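Local coordinates for protein putative phosphosugar isomerase (Silicibacter pomeroyi DSS-3, PDB 3FJ1) that probably binds phosphosugars or related carbohydrate derivatives through paired SIS domains, and may act as an isomerase or aminotransferase, though its exact reaction is unproven, at residues A74-S79 and V108-N113; A188-I193 and P309-V314; Q276-G281 and V291-V296. One frame throughout, in Å; residues are numbered along the deposited sequence.

Contact 1: A74-S79 and V108-N113. With EDO (1,2-ethanediol), chain J.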
loop_
_atom_site.group_PDB
_atom_site.type_symbol
_atom_site.label_atom_id
_atom_site.label_comp_id
_atom_site.label_asym_id
_atom_site.label_seq_id
_atom_site.Cartn_x
_atom_site.Cartn_y
_atom_site.Cartn_z
ATOM N N ALA A 74 1.059 11.951 2.846
ATOM C CA ALA A 74 0.020 11.344 2.050
ATOM C C ALA A 74 0.581 10.802 0.744
ATOM O O ALA A 74 1.191 11.558 -0.021
ATOM C CB ALA A 74 -1.066 12.383 1.727
ATOM N N SER A 75 0.354 9.517 0.466
ATOM C CA SER A 75 0.714 8.937 -0.835
ATOM C C SER A 75 -0.417 9.182 -1.842
ATOM O O SER A 75 -1.546 8.693 -1.667
ATOM C CB SER A 75 0.961 7.426 -0.707
ATOM O OG SER A 75 1.080 6.799 -1.959
ATOM N N LEU A 76 -0.119 9.965 -2.871
ATOM C CA LEU A 76 -1.081 10.327 -3.872
ATOM C C LEU A 76 -1.136 9.374 -5.056
ATOM O O LEU A 76 -0.149 9.209 -5.779
ATOM C CB LEU A 76 -0.787 11.747 -4.393
ATOM C CG LEU A 76 -0.888 12.953 -3.445
ATOM C CD1 LEU A 76 -0.529 14.272 -4.208
ATOM C CD2 LEU A 76 -2.252 13.015 -2.757
ATOM N N GLY A 77 -2.304 8.776 -5.280
ATOM C CA GLY A 77 -2.483 7.886 -6.409
ATOM C C GLY A 77 -2.429 8.712 -7.682
ATOM O O GLY A 77 -3.244 9.621 -7.829
ATOM N N PRO A 78 -1.477 8.425 -8.604
ATOM C CA PRO A 78 -1.358 9.321 -9.782
ATOM C C PRO A 78 -2.596 9.462 -10.636
ATOM O O PRO A 78 -2.732 10.458 -11.327
ATOM C CB PRO A 78 -0.163 8.751 -10.554
ATOM C CG PRO A 78 0.655 7.963 -9.499
ATOM C CD PRO A 78 -0.420 7.380 -8.608
ATOM N N SER A 79 -3.518 8.495 -10.560
ATOM C CA SER A 79 -4.786 8.601 -11.321
ATOM C C SER A 79 -5.596 9.831 -10.927
ATOM O O SER A 79 -6.358 10.360 -11.750
ATOM C CB SER A 79 -5.642 7.344 -11.177
ATOM O OG SER A 79 -6.204 7.174 -9.866
ATOM N N VAL A 108 4.574 12.288 -13.822
ATOM C CA VAL A 108 4.749 13.654 -14.306
ATOM C C VAL A 108 3.448 14.443 -14.121
ATOM O O VAL A 108 3.469 15.588 -13.635
ATOM C CB VAL A 108 5.232 13.656 -15.791
ATOM C CG1 VAL A 108 5.228 15.062 -16.378
ATOM C CG2 VAL A 108 6.647 13.062 -15.898
ATOM N N ALA A 109 2.307 13.824 -14.455
ATOM C CA ALA A 109 1.004 14.483 -14.347
ATOM C C ALA A 109 0.630 14.824 -12.909
ATOM O O ALA A 109 0.125 15.904 -12.650
ATOM C CB ALA A 109 -0.099 13.658 -14.986
HETATM N N MSE A 110 0.854 13.886 -11.998
HETATM C CA MSE A 110 0.520 14.081 -10.611
HETATM C C MSE A 110 1.425 15.166 -10.016
HETATM O O MSE A 110 0.949 16.061 -9.280
HETATM C CB MSE A 110 0.621 12.755 -9.872
HETATM C CG MSE A 110 0.156 12.780 -8.449
HETATM SE SE MSE A 110 -1.780 13.041 -8.169
HETATM C CE MSE A 110 -1.528 14.917 -7.914
ATOM N N THR A 111 2.703 15.107 -10.353
ATOM C CA THR A 111 3.659 16.101 -9.875
ATOM C C THR A 111 3.349 17.493 -10.442
ATOM O O THR A 111 3.381 18.470 -9.703
ATOM C CB THR A 111 5.111 15.689 -10.145
ATOM O OG1 THR A 111 5.332 14.364 -9.642
ATOM C CG2 THR A 111 6.075 16.687 -9.495
ATOM N N ARG A 112 2.956 17.550 -11.710
ATOM C CA ARG A 112 2.573 18.808 -12.344
ATOM C C ARG A 112 1.338 19.409 -11.660
ATOM O O ARG A 112 1.307 20.604 -11.333
ATOM C CB ARG A 112 2.300 18.607 -13.849
ATOM C CG ARG A 112 1.860 19.885 -14.566
ATOM C CD ARG A 112 1.718 19.708 -16.086
ATOM N NE ARG A 112 0.625 18.795 -16.446
ATOM C CZ ARG A 112 0.765 17.598 -17.028
ATOM N NH1 ARG A 112 1.966 17.121 -17.365
ATOM N NH2 ARG A 112 -0.324 16.857 -17.282
ATOM N N ASN A 113 0.329 18.576 -11.439
ATOM C CA ASN A 113 -0.917 19.003 -10.799
ATOM C C ASN A 113 -0.688 19.453 -9.368
ATOM O O ASN A 113 -1.315 20.419 -8.889
ATOM C CB ASN A 113 -1.992 17.891 -10.843
ATOM C CG ASN A 113 -2.748 17.851 -12.191
ATOM O OD1 ASN A 113 -2.274 18.405 -13.208
ATOM N ND2 ASN A 113 -3.906 17.175 -12.212
HETATM C C1 EDO J . -6.070 7.578 -2.605
HETATM O O1 EDO J . -5.319 7.642 -1.375
HETATM C C2 EDO J . -5.201 7.978 -3.783
HETATM O O2 EDO J . -4.610 9.255 -3.623
#
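L76 is the first residue of 74-79 to meet M110, which reaches across from helix 105-116. The setting is the parallel alpha/beta fold of the first SIS domain. Strand 73-75 is an outermost strand within this chain, and the segment leaves it toward helix 79-82. L76 turns its side chain toward the helix, and CD1 touches M110 CE at 3.9 Å. Its CB also lies 4.1 Å from M110 SE. The two side chains cross at about a right angle. L76 packs further on A47 and L88, and on E66 of the second subunit, so the contact lies close to the dimer interface.

At G77 the backbone itself does the work. G77 O faces M110 SE at 3.7 Å, a plain packing contact. G77 N donates a nearly straight hydrogen bond of 2.9 Å (175°) to O2 of an ethanediol, probably from the crystallisation liquor. E66 OE1 of the second subunit also bonds to this molecule, which thus joins the two chains.

P78 comes next and meets the base of the M110 side chain. M110 is modelled as selenomethionine. Its CG stands anti to the backbone N (chi1 -174°), which carries the chain out toward the loop. Bends at the next two torsions then bring SE past P78 and G77 O and CE against L76. M110 also packs on V49 of the neighbouring strand and on A81. At the proline end the contact is purely apolar: P78 CA lies 4.0 Å from M110 CB, and P78 CB lies 4.1 Å from that same M110 CB.

Contact 2: A188-I193 and P309-V314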
loop_
_atom_site.group_PDB
_atom_site.type_symbol
_atom_site.label_atom_id
_atom_site.label_comp_id
_atom_site.label_asym_id
_atom_site.label_seq_id
_atom_site.Cartn_x
_atom_site.Cartn_y
_atom_site.Cartn_z
ATOM N N ALA A 188 29.414 -1.101 2.209
ATOM C CA ALA A 188 30.485 -1.956 1.697
ATOM C C ALA A 188 30.467 -3.258 2.513
ATOM O O ALA A 188 30.437 -4.348 1.947
ATOM C CB ALA A 188 31.824 -1.275 1.805
ATOM N N ALA A 189 30.467 -3.119 3.846
ATOM C CA ALA A 189 30.400 -4.248 4.767
ATOM C C ALA A 189 29.154 -5.084 4.497
ATOM O O ALA A 189 29.225 -6.316 4.304
ATOM C CB ALA A 189 30.432 -3.736 6.199
ATOM N N ALA A 190 27.974 -4.412 4.454
ATOM C CA ALA A 190 26.733 -5.098 4.149
ATOM C C ALA A 190 26.740 -5.912 2.848
ATOM O O ALA A 190 26.106 -6.961 2.770
ATOM C CB ALA A 190 25.562 -4.055 4.107
ATOM N N SER A 191 27.436 -5.433 1.817
ATOM C CA SER A 191 27.454 -6.121 0.541
ATOM C C SER A 191 28.295 -7.401 0.609
ATOM O O SER A 191 28.220 -8.217 -0.292
ATOM C CB SER A 191 28.001 -5.219 -0.562
ATOM O OG SER A 191 29.383 -4.946 -0.386
ATOM N N ARG A 192 29.101 -7.550 1.656
ATOM C CA ARG A 192 29.938 -8.754 1.828
ATOM C C ARG A 192 29.209 -9.882 2.606
ATOM O O ARG A 192 29.826 -10.896 2.977
ATOM C CB ARG A 192 31.271 -8.364 2.487
ATOM C CG ARG A 192 32.130 -7.434 1.600
ATOM C CD ARG A 192 33.567 -7.188 2.164
ATOM N NE ARG A 192 33.596 -6.234 3.289
ATOM C CZ ARG A 192 33.797 -4.904 3.194
ATOM N NH1 ARG A 192 34.059 -4.308 2.013
ATOM N NH2 ARG A 192 33.786 -4.141 4.300
ATOM N N ILE A 193 27.904 -9.729 2.822
ATOM C CA ILE A 193 27.080 -10.694 3.526
ATOM C C ILE A 193 26.135 -11.309 2.477
ATOM O O ILE A 193 25.620 -10.576 1.610
ATOM C CB ILE A 193 26.247 -10.003 4.613
ATOM C CG1 ILE A 193 27.186 -9.474 5.710
ATOM C CG2 ILE A 193 25.173 -10.962 5.152
ATOM C CD1 ILE A 193 26.534 -8.539 6.688
ATOM N N PRO A 309 17.848 0.331 7.713
ATOM C CA PRO A 309 17.245 -0.488 6.659
ATOM C C PRO A 309 18.030 -0.562 5.344
ATOM O O PRO A 309 17.948 -1.573 4.671
ATOM C CB PRO A 309 15.853 0.132 6.481
ATOM C CG PRO A 309 15.556 0.732 7.810
ATOM C CD PRO A 309 16.883 1.313 8.242
ATOM N N LEU A 310 18.784 0.477 5.000
ATOM C CA LEU A 310 19.576 0.458 3.779
ATOM C C LEU A 310 20.676 -0.607 3.849
ATOM O O LEU A 310 20.973 -1.296 2.854
ATOM C CB LEU A 310 20.150 1.840 3.492
ATOM C CG LEU A 310 19.157 2.907 2.987
ATOM C CD1 LEU A 310 19.872 4.228 3.005
ATOM C CD2 LEU A 310 18.574 2.570 1.596
ATOM N N SER A 311 21.276 -0.775 5.025
ATOM C CA SER A 311 22.278 -1.808 5.180
ATOM C C SER A 311 21.614 -3.208 4.977
ATOM O O SER A 311 22.135 -4.092 4.285
ATOM C CB SER A 311 22.925 -1.665 6.568
ATOM O OG SER A 311 23.747 -2.787 6.846
ATOM N N LEU A 312 20.440 -3.397 5.561
ATOM C CA LEU A 312 19.734 -4.681 5.470
ATOM C C LEU A 312 19.361 -5.054 4.032
ATOM O O LEU A 312 19.505 -6.186 3.628
ATOM C CB LEU A 312 18.455 -4.627 6.318
ATOM C CG LEU A 312 18.589 -4.229 7.783
ATOM C CD1 LEU A 312 17.232 -4.254 8.477
ATOM C CD2 LEU A 312 19.588 -5.186 8.482
ATOM N N ILE A 313 18.857 -4.081 3.265
ATOM C CA ILE A 313 18.475 -4.341 1.886
ATOM C C ILE A 313 19.698 -4.659 1.025
ATOM O O ILE A 313 19.587 -5.460 0.112
ATOM C CB ILE A 313 17.594 -3.230 1.273
ATOM C CG1 ILE A 313 16.802 -3.774 0.055
ATOM C CG2 ILE A 313 18.409 -1.917 0.985
ATOM C CD1 ILE A 313 15.686 -4.827 0.372
ATOM N N VAL A 314 20.840 -4.032 1.291
ATOM C CA VAL A 314 22.071 -4.356 0.540
ATOM C C VAL A 314 22.459 -5.836 0.799
ATOM O O VAL A 314 22.798 -6.588 -0.151
ATOM C CB VAL A 314 23.219 -3.364 0.813
ATOM C CG1 VAL A 314 24.540 -3.896 0.231
ATOM C CG2 VAL A 314 22.879 -1.937 0.210
#
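The peptide group joining A190 to S191 presents one flat face to V314. The methyl CG1 of V314 lies above this face, nearly over the nitrogen, at 3.6 Å from S191 N. It also meets S191 CB at 3.8 Å. A second flat group stands on the outer side of the same turn. This is the R192 guanidinium, which has A188 O over the centre of one face and A189 N nearer the rim.

This is close helix-helix packing through small side chains, joining the end of helix 183-191 to helix 308-326 of the second SIS domain. A190 CB points toward helix 308-326 and rests 3.4 Å from S311 O. S311 OG is 3.5 Å from that same A190 CB, but its polar partner is V300 O, to which it is hydrogen-bonded. With OG anti to the backbone N (chi1 170°), S311 can pack on the alanine and still make this bond.

S191 folds its hydroxyl back on its own helix. S191 OG donates to A188 O at 2.6 Å, tilted 23° from the carbonyl plane. This satisfies the buried hydroxyl within the last turn, so S191 meets V314 through carbon and backbone.

Beyond these residues, S315 OG bonds to A190 O, and S318 OG to S191 O and I193 O. Helix 153-171 packs on L310 and V314, and helix 217-231 on P309 and I313.

Contact 3: Q276-G281 and V291-V296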
loop_
_atom_site.group_PDB
_atom_site.type_symbol
_atom_site.label_atom_id
_atom_site.label_comp_id
_atom_site.label_asym_id
_atom_site.label_seq_id
_atom_site.Cartn_x
_atom_site.Cartn_y
_atom_site.Cartn_z
ATOM N N GLN A 276 7.971 -16.165 17.773
ATOM C CA GLN A 276 6.670 -16.830 17.888
ATOM C C GLN A 276 6.414 -17.732 16.684
ATOM O O GLN A 276 5.919 -18.877 16.821
ATOM C CB GLN A 276 5.528 -15.811 17.991
ATOM C CG GLN A 276 5.379 -15.135 19.349
ATOM C CD GLN A 276 4.271 -14.095 19.354
ATOM O OE1 GLN A 276 3.237 -14.261 18.682
ATOM N NE2 GLN A 276 4.495 -12.986 20.070
ATOM N N ILE A 277 6.779 -17.205 15.515
ATOM C CA ILE A 277 6.652 -17.930 14.259
ATOM C C ILE A 277 7.578 -19.174 14.291
ATOM O O ILE A 277 7.137 -20.307 13.981
ATOM C CB ILE A 277 6.920 -17.023 13.049
ATOM C CG1 ILE A 277 5.866 -15.905 12.958
ATOM C CG2 ILE A 277 6.938 -17.861 11.765
ATOM C CD1 ILE A 277 6.239 -14.824 11.992
ATOM N N ALA A 278 8.841 -18.981 14.696
ATOM C CA ALA A 278 9.808 -20.085 14.828
ATOM C C ALA A 278 9.342 -21.137 15.839
ATOM O O ALA A 278 9.585 -22.337 15.655
ATOM C CB ALA A 278 11.195 -19.536 15.227
ATOM N N ALA A 279 8.665 -20.697 16.897
ATOM C CA ALA A 279 8.123 -21.619 17.924
ATOM C C ALA A 279 6.980 -22.519 17.378
ATOM O O ALA A 279 6.643 -23.542 17.980
ATOM C CB ALA A 279 7.673 -20.847 19.168
ATOM N N LYS A 280 6.397 -22.151 16.242
ATOM C CA LYS A 280 5.393 -22.997 15.574
ATOM C C LYS A 280 6.006 -23.994 14.584
ATOM O O LYS A 280 5.273 -24.742 13.920
ATOM C CB LYS A 280 4.378 -22.103 14.857
ATOM C CG LYS A 280 3.517 -21.288 15.832
ATOM C CD LYS A 280 2.624 -20.281 15.123
ATOM C CE LYS A 280 1.646 -19.591 16.097
ATOM N NZ LYS A 280 0.858 -20.629 16.885
ATOM N N GLY A 281 7.337 -24.014 14.498
ATOM C CA GLY A 281 8.085 -24.920 13.637
ATOM C C GLY A 281 8.525 -24.367 12.288
ATOM O O GLY A 281 9.195 -25.051 11.528
ATOM N N VAL A 291 16.578 -12.092 18.666
ATOM C CA VAL A 291 15.831 -13.340 18.531
ATOM C C VAL A 291 16.573 -14.458 19.269
ATOM O O VAL A 291 17.808 -14.542 19.212
ATOM C CB VAL A 291 15.610 -13.770 17.067
ATOM C CG1 VAL A 291 14.597 -12.814 16.392
ATOM C CG2 VAL A 291 16.914 -13.841 16.317
ATOM N N THR A 292 15.797 -15.309 19.932
ATOM C CA THR A 292 16.318 -16.406 20.729
ATOM C C THR A 292 15.937 -17.772 20.149
ATOM O O THR A 292 16.539 -18.783 20.525
ATOM C CB THR A 292 15.817 -16.258 22.172
ATOM O OG1 THR A 292 14.431 -16.580 22.250
ATOM C CG2 THR A 292 15.985 -14.807 22.629
ATOM N N ARG A 293 14.959 -17.795 19.233
ATOM C CA ARG A 293 14.468 -19.005 18.572
ATOM C C ARG A 293 14.751 -18.890 17.058
ATOM O O ARG A 293 15.366 -19.747 16.446
ATOM C CB ARG A 293 12.959 -19.109 18.834
ATOM C CG ARG A 293 12.290 -20.415 18.432
ATOM C CD ARG A 293 12.211 -21.392 19.593
ATOM N NE ARG A 293 11.171 -21.012 20.559
ATOM C CZ ARG A 293 10.892 -21.688 21.669
ATOM N NH1 ARG A 293 11.576 -22.781 21.973
ATOM N NH2 ARG A 293 9.925 -21.271 22.484
ATOM N N ALA A 294 14.266 -17.809 16.446
ATOM C CA ALA A 294 14.537 -17.550 15.035
ATOM C C ALA A 294 16.064 -17.425 14.869
ATOM O O ALA A 294 16.770 -17.071 15.833
ATOM C CB ALA A 294 13.825 -16.242 14.560
ATOM N N ARG A 295 16.576 -17.749 13.686
ATOM C CA ARG A 295 18.009 -17.700 13.437
ATOM C C ARG A 295 18.463 -16.260 13.247
ATOM O O ARG A 295 17.738 -15.484 12.613
ATOM C CB ARG A 295 18.362 -18.553 12.205
ATOM C CG ARG A 295 18.011 -20.029 12.397
ATOM C CD ARG A 295 18.470 -20.910 11.238
ATOM N NE ARG A 295 19.930 -20.983 11.081
ATOM C CZ ARG A 295 20.548 -21.691 10.126
ATOM N NH1 ARG A 295 19.831 -22.387 9.236
ATOM N NH2 ARG A 295 21.883 -21.704 10.055
ATOM N N VAL A 296 19.627 -15.896 13.809
ATOM C CA VAL A 296 20.171 -14.539 13.637
ATOM C C VAL A 296 20.860 -14.430 12.293
ATOM O O VAL A 296 21.709 -15.266 11.952
ATOM C CB VAL A 296 21.181 -14.154 14.745
ATOM C CG1 VAL A 296 21.798 -12.802 14.449
ATOM C CG2 VAL A 296 20.489 -14.209 16.120
#
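R293 reaches A278 and A279 because its CG is anti to the backbone N (chi1 -170°) and its chain bends at chi2 (94°) and again at chi3 (75°). The first torsion sends CG to the helix, at 3.5 Å from A278 CB. The bends then lay the rest of the chain alongside the last helical turn. R293 NE comes to 3.8 Å from A279 CB, and R293 NH2 to 4.0 Å from that methyl. The guanidinium is oblique to the methyl. R293 was modelled in two conformers, so its side-chain contacts hold for the one described and are less certain.

A278 is the inner point of the contact. Its CB touches the backbone at A294 N (3.7 Å) and meets A294 CB at 4.3 Å. A294 packs also on A274 and V284. D275, one turn back in the helix, also holds the loop. Its carboxylate accepts hydrogen bonds from the backbone N of T292, R293 and A294.

Helix 267-279 ends here in a Schellman motif. G281 takes a positive phi and G281 N bonds back to A278 O at 3.0 Å. The chain then turns into strand 284-286. R295 pairs by backbone bonds with V284 and A286, which sets strand 295-296 at the margin of the parallel sheet. A helix end packed on the approach to an edge strand fits the three-layered alpha/beta fold of the second SIS domain.

How the contacts relate
Contacts 1 and 3 belong to different SIS domains and lie on the margins of two separate five-stranded parallel beta-sheets. Each joins a helix to the chain at an outermost strand, and their centres are about 42 Å apart. Contact 2 is more central: its centre is about 12 Å from the centre of the chain. It lies about 23 Å from contact 3 and about 32 Å from contact 1, centre to centre. Strand 295-296 of contact 3 leads on to helix 308-326 of contact 2, and their nearest atoms are about 9 Å apart. The ethanediol and the second subunit touch contact 1 alone of the three.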